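Local coordinates for uncharacterized protein TCIL3000_10_9440 (Trypanosoma congolense, PDB 5KMX), which is of unknown function but forms the bilobed ectodomain of an insect-stage surface antigen of the parasite and may act as a sensor, at residues D174-A179 and F212-E217. Residues are numbered along the deposited sequence; the frame is centred on the assembly and turned at random.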
loop_
_atom_site.group_PDB
_atom_site.type_symbol
_atom_site.label_atom_id
_atom_site.label_comp_id
_atom_site.label_asym_id
_atom_site.label_seq_id
_atom_site.Cartn_x
_atom_site.Cartn_y
_atom_site.Cartn_z
ATOM N N ASP A 174 -10.447 8.326 8.181
ATOM C CA ASP A 174 -9.801 9.597 7.887
ATOM C C ASP A 174 -8.295 9.488 8.090
ATOM O O ASP A 174 -7.513 9.960 7.265
ATOM C CB ASP A 174 -10.371 10.709 8.771
ATOM C CG ASP A 174 -11.790 11.088 8.394
ATOM O OD1 ASP A 174 -12.110 11.089 7.187
ATOM O OD2 ASP A 174 -12.587 11.386 9.308
ATOM N N LYS A 175 -7.896 8.854 9.187
ATOM C CA LYS A 175 -6.485 8.752 9.540
ATOM C C LYS A 175 -5.742 7.759 8.649
ATOM O O LYS A 175 -4.613 8.019 8.235
ATOM C CB LYS A 175 -6.336 8.353 11.012
ATOM C CG LYS A 175 -6.937 9.356 11.996
ATOM C CD LYS A 175 -6.242 10.712 11.931
ATOM C CE LYS A 175 -7.228 11.868 11.927
ATOM N NZ LYS A 175 -6.741 13.009 11.104
ATOM N N TYR A 176 -6.377 6.627 8.356
ATOM C CA TYR A 176 -5.785 5.617 7.484
ATOM C C TYR A 176 -6.336 5.714 6.068
ATOM O O TYR A 176 -7.334 5.076 5.738
ATOM C CB TYR A 176 -6.033 4.212 8.032
ATOM C CG TYR A 176 -5.323 3.929 9.329
ATOM C CD1 TYR A 176 -3.957 3.681 9.353
ATOM C CD2 TYR A 176 -6.015 3.903 10.529
ATOM C CE1 TYR A 176 -3.300 3.418 10.538
ATOM C CE2 TYR A 176 -5.368 3.640 11.719
ATOM C CZ TYR A 176 -4.011 3.399 11.718
ATOM O OH TYR A 176 -3.361 3.137 12.903
ATOM N N GLN A 177 -5.679 6.510 5.231
ATOM C CA GLN A 177 -6.064 6.628 3.830
ATOM C C GLN A 177 -5.576 5.421 3.029
ATOM O O GLN A 177 -5.971 5.224 1.879
ATOM C CB GLN A 177 -5.513 7.922 3.234
ATOM C CG GLN A 177 -6.215 9.175 3.737
ATOM C CD GLN A 177 -7.659 9.261 3.272
ATOM O OE1 GLN A 177 -8.584 8.911 4.006
ATOM N NE2 GLN A 177 -7.859 9.731 2.045
ATOM N N SER A 178 -4.715 4.620 3.651
ATOM C CA SER A 178 -4.247 3.370 3.063
ATOM C C SER A 178 -3.941 2.355 4.162
ATOM O O SER A 178 -3.864 2.711 5.338
ATOM C CB SER A 178 -3.006 3.603 2.203
ATOM O OG SER A 178 -2.469 2.372 1.748
ATOM N N ALA A 179 -3.768 1.096 3.775
ATOM C CA ALA A 179 -3.424 0.041 4.724
ATOM C C ALA A 179 -1.912 -0.060 4.896
ATOM O O ALA A 179 -1.429 -0.639 5.867
ATOM C CB ALA A 179 -3.992 -1.291 4.266
ATOM N N PHE A 212 0.445 -4.168 11.994
ATOM C CA PHE A 212 1.786 -4.595 11.623
ATOM C C PHE A 212 2.482 -3.436 10.923
ATOM O O PHE A 212 3.519 -2.967 11.374
ATOM C CB PHE A 212 1.731 -5.834 10.719
ATOM C CG PHE A 212 3.066 -6.503 10.492
ATOM C CD1 PHE A 212 4.196 -6.128 11.203
ATOM C CD2 PHE A 212 3.182 -7.519 9.556
ATOM C CE1 PHE A 212 5.410 -6.754 10.983
ATOM C CE2 PHE A 212 4.394 -8.145 9.333
ATOM C CZ PHE A 212 5.507 -7.763 10.046
ATOM N N GLN A 213 1.875 -2.958 9.841
ATOM C CA GLN A 213 2.410 -1.848 9.055
ATOM C C GLN A 213 2.763 -0.625 9.902
ATOM O O GLN A 213 3.828 -0.033 9.733
ATOM C CB GLN A 213 1.399 -1.444 7.980
ATOM C CG GLN A 213 1.354 -2.386 6.785
ATOM C CD GLN A 213 2.463 -2.124 5.781
ATOM O OE1 GLN A 213 3.050 -1.044 5.750
ATOM N NE2 GLN A 213 2.749 -3.117 4.949
ATOM N N GLN A 214 1.867 -0.250 10.809
ATOM C CA GLN A 214 2.054 0.946 11.625
ATOM C C GLN A 214 3.218 0.798 12.597
ATOM O O GLN A 214 4.199 1.537 12.529
ATOM C CB GLN A 214 0.777 1.266 12.405
ATOM C CG GLN A 214 0.871 2.526 13.259
ATOM C CD GLN A 214 -0.403 2.807 14.030
ATOM O OE1 GLN A 214 -1.146 3.734 13.709
ATOM N NE2 GLN A 214 -0.662 2.007 15.059
ATOM N N LEU A 215 3.091 -0.162 13.507
ATOM C CA LEU A 215 4.064 -0.364 14.573
ATOM C C LEU A 215 5.459 -0.664 14.038
ATOM O O LEU A 215 6.459 -0.440 14.721
ATOM C CB LEU A 215 3.609 -1.509 15.478
ATOM C CG LEU A 215 2.230 -1.339 16.113
ATOM C CD1 LEU A 215 1.766 -2.650 16.718
ATOM C CD2 LEU A 215 2.260 -0.240 17.163
ATOM N N THR A 216 5.511 -1.167 12.809
ATOM C CA THR A 216 6.746 -1.683 12.238
ATOM C C THR A 216 7.303 -0.817 11.113
ATOM O O THR A 216 8.511 -0.575 11.055
ATOM C CB THR A 216 6.525 -3.101 11.690
ATOM O OG1 THR A 216 6.275 -4.005 12.773
ATOM C CG2 THR A 216 7.713 -3.563 10.929
ATOM N N GLU A 217 6.422 -0.403 10.203
ATOM C CA GLU A 217 6.785 0.354 9.000
ATOM C C GLU A 217 7.580 -0.501 8.001
ATOM O O GLU A 217 7.264 -0.496 6.810
ATOM C CB GLU A 217 7.559 1.630 9.372
ATOM C CG GLU A 217 8.493 2.176 8.293
ATOM C CD GLU A 217 9.305 3.365 8.779
ATOM O OE1 GLU A 217 10.273 3.751 8.090
ATOM O OE2 GLU A 217 8.978 3.910 9.855
#
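The phenol ring of Y176 meets the side-chain amide of Q214 at its hydroxyl edge: OE1 of Q214 comes in near the ring plane, and the two flat groups are turned 40° from each other. The hydroxyl OH of Y176 donates to this OE1 at 2.4 Å, a very short distance, so the exact length is doubtful although the pairing is clear. The same oxygen lies 3.5 Å from CZ of Y176, while NE2 of Q214 is farther from the hydroxyl. Q214 reaches across because CG is anti to the backbone N (chi1 -178°) and the chain stays extended beyond it, the two side chains crossing at about a right angle. The Y176 ring also packs edge-to-face with F183 and touches I210, on the same helix as Q214, and V161.

In the bilobed ectodomain, the contact brings the loop between strands 169-172 and 189-191 against helix 208-216, close to the C-terminal end of the modelled chain; V161 belongs to the long strand 145-165 of the mixed sheet. Deeper in, the backbone O of A179 rests on the aliphatic part of Q213, 3.4 Å from its CG. The bent Q213 chain carries its OE1 to the backbone N of Y181, which donates a hydrogen bond to it, giving the loop a second tie to the helix just past A179. The backbone O of Q213 accepts from the N of E217 at 2.7 Å; E217 is the first residue to leave helical geometry, with positive phi.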